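Side-chain contacts in polymerase X (PDB 2W9M), which probably adds deoxyribonucleotides to DNA ends as a family X repair polymerase and carries a zinc-binding PHP domain: residues 103-106 and 107-111; 167-170 and 171-175; 237-240 and 241-244; 268-272 and 273-277; 283-286 and 287-291. One frame throughout, in Å; residues are numbered along the deposited sequence.

Contact 1 of 5, residues 103-106 and 107-111; sequences RGLG and PKKIR
Leu105 and Ile110 meet where the chain turns from a loop into helix 107-115, their side chains crossing at about a right angle. The nearest approach is from CB of Leu105 to CG1 of Ile110, 3.7 Å, so the root of the leucine rests against the longer branch of the isoleucine. That branch is brought back over the start of the helix because CG1 of Ile110 stands beside its own backbone N, opposite the carbonyl carbon (chi1 -65°). One methyl of the leucine, CD2 of Leu105, comes to 4.1 Å from CB of Lys109, again with the two side chains nearly perpendicular. Lys109 thus lends only its first carbon to this apolar patch, while its extended chain leads away to Phe139, with which it makes a cation-pi contact. Residues 103-111 have the sequence Arg-Gly-Leu-Gly-Pro-Lys-Lys-Ile-Arg and belong to a helix-hairpin-helix motif, in which a glycine-rich hairpin runs into the second helix; in this family the motif commonly serves in DNA binding. Gly106 occupies the N-cap position. Its carbonyl O receives the N-H of Ile110 at 2.9 Å, an almost straight bond of 173°, and a weak second one from Lys109 N at 3.2 Å. Lys108 folds back alongside the same residue, its chain bent at chi2, chi3 and chi4, and its CD lies 3.8 Å from C of Gly106. On helix 10-26, Asp22 touches Pro107 and Ile26 touches Ile110.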
loop_
_atom_site.group_PDB
_atom_site.type_symbol
_atom_site.label_atom_id
_atom_site.label_comp_id
_atom_site.label_asym_id
_atom_site.label_seq_id
_atom_site.Cartn_x
_atom_site.Cartn_y
_atom_site.Cartn_z
ATOM N N ARG A 103 18.956 -10.155 -0.242
ATOM C CA ARG A 103 20.348 -10.547 -0.434
ATOM C C ARG A 103 20.554 -11.162 -1.817
ATOM O O ARG A 103 19.873 -12.122 -2.182
ATOM C CB ARG A 103 20.781 -11.537 0.652
ATOM C CG ARG A 103 22.272 -11.824 0.665
ATOM C CD ARG A 103 22.564 -13.289 0.972
ATOM N NE ARG A 103 22.639 -13.581 2.401
ATOM C CZ ARG A 103 21.666 -14.154 3.105
ATOM N NH1 ARG A 103 20.526 -14.496 2.519
ATOM N NH2 ARG A 103 21.839 -14.384 4.398
ATOM N N GLY A 104 21.480 -10.600 -2.589
ATOM C CA GLY A 104 21.800 -11.137 -3.900
ATOM C C GLY A 104 21.263 -10.357 -5.091
ATOM O O GLY A 104 21.550 -10.700 -6.240
ATOM N N LEU A 105 20.481 -9.312 -4.834
ATOM C CA LEU A 105 19.962 -8.476 -5.916
ATOM C C LEU A 105 20.806 -7.218 -6.126
ATOM O O LEU A 105 20.813 -6.311 -5.288
ATOM C CB LEU A 105 18.497 -8.093 -5.668
ATOM C CG LEU A 105 17.411 -9.144 -5.916
ATOM C CD1 LEU A 105 16.036 -8.514 -5.811
ATOM C CD2 LEU A 105 17.582 -9.794 -7.273
ATOM N N GLY A 106 21.516 -7.168 -7.250
ATOM C CA GLY A 106 22.301 -6.000 -7.604
ATOM C C GLY A 106 21.442 -4.894 -8.196
ATOM O O GLY A 106 20.257 -5.097 -8.465
ATOM N N PRO A 107 22.038 -3.711 -8.405
ATOM C CA PRO A 107 21.326 -2.558 -8.969
ATOM C C PRO A 107 20.688 -2.880 -10.316
ATOM O O PRO A 107 19.531 -2.528 -10.551
ATOM C CB PRO A 107 22.437 -1.520 -9.155
ATOM C CG PRO A 107 23.485 -1.907 -8.171
ATOM C CD PRO A 107 23.449 -3.403 -8.114
ATOM N N LYS A 108 21.444 -3.545 -11.183
ATOM C CA LYS A 108 20.985 -3.873 -12.530
ATOM C C LYS A 108 19.803 -4.842 -12.517
ATOM O O LYS A 108 18.911 -4.759 -13.363
ATOM C CB LYS A 108 22.140 -4.441 -13.369
ATOM C CG LYS A 108 22.556 -5.871 -13.017
ATOM C CD LYS A 108 22.902 -6.049 -11.536
ATOM C CE LYS A 108 24.273 -5.481 -11.189
ATOM N NZ LYS A 108 24.322 -3.995 -11.268
ATOM N N LYS A 109 19.803 -5.759 -11.554
ATOM C CA LYS A 109 18.732 -6.737 -11.430
ATOM C C LYS A 109 17.474 -6.098 -10.849
ATOM O O LYS A 109 16.369 -6.321 -11.343
ATOM C CB LYS A 109 19.176 -7.920 -10.569
ATOM C CG LYS A 109 20.172 -8.841 -11.247
ATOM C CD LYS A 109 20.225 -10.188 -10.551
ATOM C CE LYS A 109 20.854 -11.244 -11.444
ATOM N NZ LYS A 109 20.561 -12.623 -10.957
ATOM N N ILE A 110 17.647 -5.302 -9.799
ATOM C CA ILE A 110 16.524 -4.593 -9.205
ATOM C C ILE A 110 15.872 -3.684 -10.236
ATOM O O ILE A 110 14.656 -3.517 -10.252
ATOM C CB ILE A 110 16.950 -3.785 -7.976
ATOM C CG1 ILE A 110 17.419 -4.738 -6.871
ATOM C CG2 ILE A 110 15.801 -2.907 -7.488
ATOM C CD1 ILE A 110 17.456 -4.126 -5.484
ATOM N N ARG A 111 16.686 -3.113 -11.114
ATOM C CA ARG A 111 16.168 -2.247 -12.160
ATOM C C ARG A 111 15.415 -3.027 -13.235
ATOM O O ARG A 111 14.433 -2.537 -13.786
ATOM C CB ARG A 111 17.287 -1.417 -12.786
ATOM C CG ARG A 111 16.947 -0.902 -14.161
ATOM C CD ARG A 111 17.590 0.440 -14.429
ATOM N NE ARG A 111 17.096 1.011 -15.677
ATOM C CZ ARG A 111 16.936 2.311 -15.893
ATOM N NH1 ARG A 111 17.226 3.182 -14.936
ATOM N NH2 ARG A 111 16.479 2.739 -17.063
#

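Contact 2 of 5, residues 167-170 and 171-175; sequences LAVA and EELAG
Glu171 bends back along the helix to lie over Ala168, three residues earlier. Its CB starts beside two backbone oxygens, 3.3 Å from O of Leu167 and slightly farther from O of Ala168. CG stays 3.9 Å from that second oxygen, and the bend at chi2 (-112°) then turns the carboxylate toward the preceding turn instead of straight out. There CD comes near O of Ala168. OE1 lies over the alanine backbone at 3.6 Å from CA of Ala168, with the methyl CB of Ala168 a little farther off. OE2 of Glu171 stops 3.1 Å from O of Ala168, a meeting of two acceptors that is probably unfavourable. All this takes place on helix 163-176, an alpha helix of the polymerase X region: the peptide N-H groups of residues 171 to 174 each bond to the carbonyl four residues before, as in the bond of 2.9 Å from Leu173 N to Val169 O. Another side of the helix is apolar, CG1 of Val169 facing CD1 of Leu173 at 4.2 Å, and both residues pack on the mixed sheet that contains strands 194-203 and 231-238. Glu172 extends away from the helix to a salt bridge with Arg125.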
loop_
_atom_site.group_PDB
_atom_site.type_symbol
_atom_site.label_atom_id
_atom_site.label_comp_id
_atom_site.label_asym_id
_atom_site.label_seq_id
_atom_site.Cartn_x
_atom_site.Cartn_y
_atom_site.Cartn_z
ATOM N N LEU A 167 -2.903 -12.442 2.156
ATOM C CA LEU A 167 -4.057 -12.661 1.290
ATOM C C LEU A 167 -3.683 -13.500 0.070
ATOM O O LEU A 167 -4.426 -14.396 -0.326
ATOM C CB LEU A 167 -4.658 -11.321 0.856
ATOM C CG LEU A 167 -6.082 -11.294 0.298
ATOM C CD1 LEU A 167 -6.987 -12.209 1.096
ATOM C CD2 LEU A 167 -6.624 -9.869 0.307
ATOM N N ALA A 168 -2.528 -13.204 -0.522
ATOM C CA ALA A 168 -2.028 -13.973 -1.660
ATOM C C ALA A 168 -1.829 -15.442 -1.298
ATOM O O ALA A 168 -2.246 -16.330 -2.038
ATOM C CB ALA A 168 -0.724 -13.375 -2.173
ATOM N N VAL A 169 -1.192 -15.695 -0.159
ATOM C CA VAL A 169 -0.945 -17.064 0.280
ATOM C C VAL A 169 -2.247 -17.806 0.587
ATOM O O VAL A 169 -2.413 -18.961 0.197
ATOM C CB VAL A 169 0.008 -17.118 1.492
ATOM C CG1 VAL A 169 0.060 -18.527 2.063
ATOM C CG2 VAL A 169 1.401 -16.642 1.085
ATOM N N ALA A 170 -3.174 -17.144 1.270
ATOM C CA ALA A 170 -4.467 -17.761 1.555
ATOM C C ALA A 170 -5.223 -18.079 0.265
ATOM O O ALA A 170 -5.829 -19.145 0.137
ATOM C CB ALA A 170 -5.305 -16.880 2.465
ATOM N N GLU A 171 -5.183 -17.158 -0.692
ATOM C CA GLU A 171 -5.817 -17.387 -1.992
ATOM C C GLU A 171 -5.187 -18.565 -2.741
ATOM O O GLU A 171 -5.891 -19.361 -3.361
ATOM C CB GLU A 171 -5.790 -16.114 -2.846
ATOM C CG GLU A 171 -5.383 -16.329 -4.307
ATOM C CD GLU A 171 -4.026 -15.706 -4.656
ATOM O OE1 GLU A 171 -3.916 -14.457 -4.633
ATOM O OE2 GLU A 171 -3.077 -16.461 -4.971
ATOM N N GLU A 172 -3.865 -18.682 -2.662
ATOM C CA GLU A 172 -3.143 -19.763 -3.325
ATOM C C GLU A 172 -3.452 -21.130 -2.712
ATOM O O GLU A 172 -3.679 -22.099 -3.436
ATOM C CB GLU A 172 -1.634 -19.501 -3.295
ATOM C CG GLU A 172 -0.819 -20.429 -4.183
ATOM C CD GLU A 172 0.675 -20.165 -4.092
ATOM O OE1 GLU A 172 1.405 -20.503 -5.051
ATOM O OE2 GLU A 172 1.118 -19.615 -3.061
ATOM N N LEU A 173 -3.450 -21.209 -1.383
ATOM C CA LEU A 173 -3.728 -22.469 -0.692
ATOM C C LEU A 173 -5.174 -22.906 -0.874
ATOM O O LEU A 173 -5.465 -24.100 -0.915
ATOM C CB LEU A 173 -3.405 -22.365 0.797
ATOM C CG LEU A 173 -1.926 -22.161 1.119
ATOM C CD1 LEU A 173 -1.680 -22.338 2.607
ATOM C CD2 LEU A 173 -1.070 -23.120 0.308
ATOM N N ALA A 174 -6.081 -21.939 -0.975
ATOM C CA ALA A 174 -7.474 -22.253 -1.256
ATOM C C ALA A 174 -7.557 -23.046 -2.556
ATOM O O ALA A 174 -8.350 -23.984 -2.675
ATOM C CB ALA A 174 -8.299 -20.990 -1.349
ATOM N N GLY A 175 -6.721 -22.671 -3.522
ATOM C CA GLY A 175 -6.652 -23.359 -4.801
ATOM C C GLY A 175 -6.465 -24.861 -4.669
ATOM O O GLY A 175 -6.991 -25.632 -5.473
#

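Contact 3 of 5, residues 237-240 and 241-244; sequences CAPA and EARG
The carbonyl O of Pro239 gathers the backbone where strand 231-238 gives way to helix 243-249. It accepts the N-H of Ala242 at 2.8 Å, with an angle of 157° at the hydrogen; the donor stands above the carbonyl plane, 49° out of it. A weak second bond comes from Arg243 N at 3.1 Å, bent to 126°. One oxygen therefore serves two successive amides and closes the turn that sends the chain into the helix. Beside these bonds the methyl CB of Ala242 faces two carbons on one side, CD of Pro239 at 4.0 Å and CB of Ala238 at 4.2 Å. Arg243 contributes chiefly its root here, with CB 3.8 Å from O of Ala240. Its CG lies anti to the backbone N, and the bends beyond carry the guanidinium away to Ser181, whose carbonyl O takes a hydrogen bond from NH2. An ion pair with Asp247 is long and weak. Glu241 leans on Pro283 and Pro285 in the loop before the next helix, and Glu241 and Gly244 also bond to that loop through their backbones. Since the bonds across the turn use main-chain groups alone, this strand-to-helix corner is held by the backbone, with apolar contacts of Ala238, Pro239 and Ala242 beside it, and the arginine's polar end is left to partners beyond it.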
loop_
_atom_site.group_PDB
_atom_site.type_symbol
_atom_site.label_atom_id
_atom_site.label_comp_id
_atom_site.label_asym_id
_atom_site.label_seq_id
_atom_site.Cartn_x
_atom_site.Cartn_y
_atom_site.Cartn_z
ATOM N N CYS A 237 -10.888 -26.482 10.201
ATOM C CA CYS A 237 -11.948 -27.203 9.513
ATOM C C CYS A 237 -13.088 -27.605 10.448
ATOM O O CYS A 237 -12.960 -27.531 11.669
ATOM C CB CYS A 237 -11.382 -28.422 8.786
ATOM S SG CYS A 237 -9.963 -29.178 9.613
ATOM N N ALA A 238 -14.203 -28.026 9.856
ATOM C CA ALA A 238 -15.406 -28.373 10.602
ATOM C C ALA A 238 -16.345 -29.184 9.716
ATOM O O ALA A 238 -16.246 -29.127 8.490
ATOM C CB ALA A 238 -16.102 -27.110 11.086
ATOM N N PRO A 239 -17.250 -29.954 10.334
ATOM C CA PRO A 239 -18.300 -30.644 9.580
ATOM C C PRO A 239 -19.209 -29.623 8.918
ATOM O O PRO A 239 -19.330 -28.512 9.428
ATOM C CB PRO A 239 -19.076 -31.394 10.665
ATOM C CG PRO A 239 -18.130 -31.512 11.811
ATOM C CD PRO A 239 -17.292 -30.277 11.770
ATOM N N ALA A 240 -19.840 -29.989 7.808
ATOM C CA ALA A 240 -20.695 -29.061 7.076
ATOM C C ALA A 240 -21.710 -28.361 7.979
ATOM O O ALA A 240 -22.073 -27.213 7.738
ATOM C CB ALA A 240 -21.399 -29.777 5.938
ATOM N N GLU A 241 -22.159 -29.057 9.018
ATOM C CA GLU A 241 -23.207 -28.536 9.898
ATOM C C GLU A 241 -22.684 -27.557 10.944
ATOM O O GLU A 241 -23.463 -26.870 11.610
ATOM C CB GLU A 241 -23.942 -29.680 10.597
ATOM C CG GLU A 241 -24.655 -30.625 9.648
ATOM C CD GLU A 241 -25.587 -29.900 8.697
ATOM O OE1 GLU A 241 -26.415 -29.086 9.166
ATOM O OE2 GLU A 241 -25.488 -30.149 7.478
ATOM N N ALA A 242 -21.365 -27.502 11.095
ATOM C CA ALA A 242 -20.750 -26.617 12.078
ATOM C C ALA A 242 -20.024 -25.455 11.415
ATOM O O ALA A 242 -19.641 -24.495 12.087
ATOM C CB ALA A 242 -19.797 -27.393 12.971
ATOM N N ARG A 243 -19.848 -25.541 10.098
ATOM C CA ARG A 243 -19.083 -24.541 9.357
ATOM C C ARG A 243 -19.462 -23.110 9.731
ATOM O O ARG A 243 -18.589 -22.276 9.956
ATOM C CB ARG A 243 -19.213 -24.750 7.845
ATOM C CG ARG A 243 -18.715 -23.563 7.025
ATOM C CD ARG A 243 -17.223 -23.307 7.237
ATOM N NE ARG A 243 -16.437 -24.025 6.248
ATOM C CZ ARG A 243 -15.955 -23.479 5.137
ATOM N NH1 ARG A 243 -16.156 -22.192 4.872
ATOM N NH2 ARG A 243 -15.268 -24.220 4.289
ATOM N N GLY A 244 -20.760 -22.831 9.806
ATOM C CA GLY A 244 -21.230 -21.498 10.143
ATOM C C GLY A 244 -20.659 -20.964 11.443
ATOM O O GLY A 244 -20.332 -19.784 11.538
#

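Contact 4 of 5, residues 268-272 and 273-277; sequences FTLTA and GGLSR
A beta hairpin with a face-on meeting of the Arg277 guanidinium and the Phe268 ring at its open end joins strands 269-271 and 274-277 in the thumb region. The guanidinium lies over one face of the phenyl ring, the two planes 34° apart: CZ of Phe268 sits over the centre of the guanidinium, 3.3 Å from CZ of Arg277, while NE is offset toward the ring's rim. CG of the arginine is anti to its backbone N (chi1 -166°), and the extended start of the chain carries CD along the ring to 3.8 Å from CE2 of Phe268. At the edge of the same ring, near its plane, lies O of Ser276. That oxygen accepts the N-H of Thr269 at 3.1 Å, and Ser276 N returns a bond to O of Thr269, making one hydrogen-bonded pair of the ladder; Thr271 and Gly274 form the other. The two strands are the first of a three-stranded antiparallel sheet, and a type I turn from Thr271 to Gly274 reverses the chain. Gly274 N reaches O of Thr271 at 2.7 Å to close it. In the non-hydrogen-bonded pair between, Leu270 with Leu275, CD1 of Leu275 touches CG of Leu270 and CB of Phe268, each at 3.8 Å; Leu270 and Phe268 continue this apolar side onto helix 253-264. Without the ring, as with an alanine at Phe268, the Arg277 guanidinium would probably lose its support and swing more freely, with a gap opened beside Ala263. On the other face, OG of Ser276 lies 3.6 Å from CB of Thr269.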
loop_
_atom_site.group_PDB
_atom_site.type_symbol
_atom_site.label_atom_id
_atom_site.label_comp_id
_atom_site.label_asym_id
_atom_site.label_seq_id
_atom_site.Cartn_x
_atom_site.Cartn_y
_atom_site.Cartn_z
ATOM N N PHE A 268 -27.047 -20.652 25.143
ATOM C CA PHE A 268 -26.344 -21.459 24.154
ATOM C C PHE A 268 -24.874 -21.590 24.511
ATOM O O PHE A 268 -24.343 -20.800 25.288
ATOM C CB PHE A 268 -26.458 -20.836 22.761
ATOM C CG PHE A 268 -27.867 -20.594 22.314
ATOM C CD1 PHE A 268 -28.497 -19.394 22.596
ATOM C CD2 PHE A 268 -28.556 -21.559 21.598
ATOM C CE1 PHE A 268 -29.794 -19.160 22.180
ATOM C CE2 PHE A 268 -29.852 -21.333 21.182
ATOM C CZ PHE A 268 -30.472 -20.129 21.473
ATOM N N THR A 269 -24.223 -22.596 23.940
ATOM C CA THR A 269 -22.771 -22.700 23.993
ATOM C C THR A 269 -22.226 -22.723 22.567
ATOM O O THR A 269 -22.501 -23.655 21.809
ATOM C CB THR A 269 -22.311 -23.955 24.762
ATOM O OG1 THR A 269 -22.598 -23.792 26.157
ATOM C CG2 THR A 269 -20.815 -24.177 24.585
ATOM N N LEU A 270 -21.472 -21.689 22.198
ATOM C CA LEU A 270 -20.924 -21.591 20.846
ATOM C C LEU A 270 -19.497 -22.124 20.807
ATOM O O LEU A 270 -18.633 -21.665 21.549
ATOM C CB LEU A 270 -20.959 -20.145 20.342
ATOM C CG LEU A 270 -21.379 -19.933 18.882
ATOM C CD1 LEU A 270 -20.818 -18.627 18.330
ATOM C CD2 LEU A 270 -20.950 -21.095 18.015
ATOM N N THR A 271 -19.263 -23.097 19.935
ATOM C CA THR A 271 -17.959 -23.738 19.821
ATOM C C THR A 271 -17.675 -24.053 18.354
ATOM O O THR A 271 -18.592 -24.081 17.534
ATOM C CB THR A 271 -17.914 -25.032 20.666
ATOM O OG1 THR A 271 -17.832 -24.690 22.055
ATOM C CG2 THR A 271 -16.721 -25.900 20.297
ATOM N N ALA A 272 -16.405 -24.269 18.021
ATOM C CA ALA A 272 -16.025 -24.664 16.668
ATOM C C ALA A 272 -16.742 -25.948 16.276
ATOM O O ALA A 272 -16.899 -26.251 15.096
ATOM C CB ALA A 272 -14.522 -24.845 16.574
ATOM N N GLY A 273 -17.176 -26.697 17.285
ATOM C CA GLY A 273 -17.915 -27.927 17.071
ATOM C C GLY A 273 -19.377 -27.682 16.754
ATOM O O GLY A 273 -20.094 -28.597 16.349
ATOM N N GLY A 274 -19.823 -26.447 16.947
ATOM C CA GLY A 274 -21.179 -26.073 16.594
ATOM C C GLY A 274 -21.904 -25.277 17.660
ATOM O O GLY A 274 -21.330 -24.919 18.690
ATOM N N LEU A 275 -23.176 -24.996 17.401
ATOM C CA LEU A 275 -24.021 -24.277 18.343
ATOM C C LEU A 275 -24.898 -25.271 19.100
ATOM O O LEU A 275 -25.549 -26.122 18.492
ATOM C CB LEU A 275 -24.888 -23.261 17.598
ATOM C CG LEU A 275 -25.739 -22.308 18.437
ATOM C CD1 LEU A 275 -24.857 -21.436 19.313
ATOM C CD2 LEU A 275 -26.607 -21.455 17.535
ATOM N N SER A 276 -24.912 -25.171 20.425
ATOM C CA SER A 276 -25.691 -26.103 21.237
ATOM C C SER A 276 -26.537 -25.399 22.294
ATOM O O SER A 276 -26.421 -24.190 22.496
ATOM C CB SER A 276 -24.777 -27.135 21.902
ATOM O OG SER A 276 -24.078 -26.570 22.999
ATOM N N ARG A 277 -27.386 -26.176 22.962
ATOM C CA ARG A 277 -28.265 -25.669 24.010
ATOM C C ARG A 277 -28.673 -26.808 24.940
ATOM O O ARG A 277 -29.748 -27.386 24.791
ATOM C CB ARG A 277 -29.510 -25.034 23.396
ATOM C CG ARG A 277 -30.312 -24.190 24.363
ATOM C CD ARG A 277 -31.531 -23.606 23.677
ATOM N NE ARG A 277 -31.849 -22.279 24.190
ATOM C CZ ARG A 277 -32.639 -21.411 23.570
ATOM N NH1 ARG A 277 -33.195 -21.735 22.410
ATOM N NH2 ARG A 277 -32.872 -20.220 24.109
#

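Contact 5 of 5, residues 283-286 and 287-291; sequences PTPT and EAVVF
Thr286 holds the N-cap position of helix 287-293, yet its side chain makes no capping bond and turns its methyl to Ala288. With OG1 beside the backbone N (chi1 -63°), the methyl CG2 is the branch that faces the first turn, 3.4 Å from N of Ala288 and 4.0 Å from its CB. The main chain does the bonding: O of Thr286 accepts a weak hydrogen bond from Val289 N at 3.1 Å, bent to 131°. Val289 points back toward the incoming loop and lies under it with both methyls. CG2 meets CD of Pro285 at 3.9 Å, the two side chains crossing at about a right angle, and is also 4.0 Å from CB of Thr286; CG1 reaches the carbonyl O of Pro283 at 3.6 Å. Replacing this valine by a glycine would probably open a gap beneath Pro285 and leave the proline-rich loop less firmly seated on the first turn. Glu287 takes its carboxylate away from the loop, where OE1 and OE2 form salt bridges with Arg189 and Arg304 respectively. The contact follows strand 280-282 in the thumb region, and its inner side lies on helix 243-249: Thr284 touches Ala245, while Glu287, Val290 and Phe291 gather round Leu248.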
loop_
_atom_site.group_PDB
_atom_site.type_symbol
_atom_site.label_atom_id
_atom_site.label_comp_id
_atom_site.label_asym_id
_atom_site.label_seq_id
_atom_site.Cartn_x
_atom_site.Cartn_y
_atom_site.Cartn_z
ATOM N N PRO A 283 -28.301 -27.235 13.984
ATOM C CA PRO A 283 -27.515 -27.233 12.748
ATOM C C PRO A 283 -27.073 -25.818 12.399
ATOM O O PRO A 283 -27.890 -24.897 12.403
ATOM C CB PRO A 283 -28.507 -27.750 11.703
ATOM C CG PRO A 283 -29.527 -28.508 12.487
ATOM C CD PRO A 283 -29.658 -27.765 13.775
ATOM N N THR A 284 -25.789 -25.655 12.099
ATOM C CA THR A 284 -25.227 -24.343 11.819
ATOM C C THR A 284 -24.381 -24.373 10.543
ATOM O O THR A 284 -23.151 -24.402 10.601
ATOM C CB THR A 284 -24.384 -23.850 13.013
ATOM O OG1 THR A 284 -25.254 -23.438 14.074
ATOM C CG2 THR A 284 -23.524 -22.678 12.610
ATOM N N PRO A 285 -25.045 -24.382 9.377
ATOM C CA PRO A 285 -24.354 -24.478 8.085
ATOM C C PRO A 285 -23.744 -23.149 7.644
ATOM O O PRO A 285 -22.736 -23.147 6.938
ATOM C CB PRO A 285 -25.475 -24.876 7.112
ATOM C CG PRO A 285 -26.677 -25.215 7.977
ATOM C CD PRO A 285 -26.507 -24.416 9.222
ATOM N N THR A 286 -24.352 -22.040 8.060
ATOM C CA THR A 286 -23.920 -20.714 7.634
ATOM C C THR A 286 -23.882 -19.751 8.811
ATOM O O THR A 286 -24.609 -19.932 9.789
ATOM C CB THR A 286 -24.873 -20.142 6.564
ATOM O OG1 THR A 286 -24.830 -20.969 5.396
ATOM C CG2 THR A 286 -24.484 -18.714 6.185
ATOM N N GLU A 287 -23.031 -18.734 8.716
ATOM C CA GLU A 287 -23.000 -17.673 9.713
ATOM C C GLU A 287 -24.408 -17.153 9.979
ATOM O O GLU A 287 -24.838 -17.046 11.128
ATOM C CB GLU A 287 -22.114 -16.516 9.249
ATOM C CG GLU A 287 -20.624 -16.799 9.292
ATOM C CD GLU A 287 -19.790 -15.530 9.185
ATOM O OE1 GLU A 287 -20.198 -14.599 8.455
ATOM O OE2 GLU A 287 -18.726 -15.462 9.839
ATOM N N ALA A 288 -25.126 -16.833 8.906
ATOM C CA ALA A 288 -26.460 -16.246 9.015
ATOM C C ALA A 288 -27.370 -17.045 9.945
ATOM O O ALA A 288 -28.185 -16.475 10.674
ATOM C CB ALA A 288 -27.093 -16.116 7.640
ATOM N N VAL A 289 -27.229 -18.364 9.911
ATOM C CA VAL A 289 -28.063 -19.244 10.723
ATOM C C VAL A 289 -27.793 -19.060 12.219
ATOM O O VAL A 289 -28.721 -19.070 13.029
ATOM C CB VAL A 289 -27.868 -20.721 10.331
ATOM C CG1 VAL A 289 -28.793 -21.607 11.134
ATOM C CG2 VAL A 289 -28.108 -20.913 8.841
ATOM N N VAL A 290 -26.524 -18.886 12.582
ATOM C CA VAL A 290 -26.152 -18.662 13.977
ATOM C C VAL A 290 -26.761 -17.372 14.509
ATOM O O VAL A 290 -27.276 -17.333 15.625
ATOM C CB VAL A 290 -24.627 -18.590 14.163
ATOM C CG1 VAL A 290 -24.279 -18.367 15.622
ATOM C CG2 VAL A 290 -23.983 -19.851 13.664
ATOM N N PHE A 291 -26.692 -16.313 13.711
ATOM C CA PHE A 291 -27.282 -15.037 14.099
ATOM C C PHE A 291 -28.790 -15.177 14.309
ATOM O O PHE A 291 -29.334 -14.665 15.286
ATOM C CB PHE A 291 -26.988 -13.954 13.058
ATOM C CG PHE A 291 -25.598 -13.383 13.144
ATOM C CD1 PHE A 291 -24.639 -13.705 12.193
ATOM C CD2 PHE A 291 -25.255 -12.517 14.168
ATOM C CE1 PHE A 291 -23.362 -13.175 12.265
ATOM C CE2 PHE A 291 -23.975 -11.984 14.247
ATOM C CZ PHE A 291 -23.029 -12.314 13.293
#

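Overall arrangement
Contacts 3, 4 and 5 form one cluster, their centres 10 to 11 Å apart. Contact 3 is probably joined to contact 5 by two backbone hydrogen bonds, with Glu241 O 2.7 Å from Thr284 N and Gly244 N 3.0 Å from Thr284 O. Ala242 CB packs 3.6 Å from Gly273 O at the hairpin turn of contact 4, and Leu275 CB touches Thr284 OG1 of contact 5. Contact 2 stands apart, its centre about 20 Å from that of contact 3. Contact 1 is remote, about 54 Å from contact 4 between centres, yet its Ile110 side chain lies about 13 Å from a bound zinc ion.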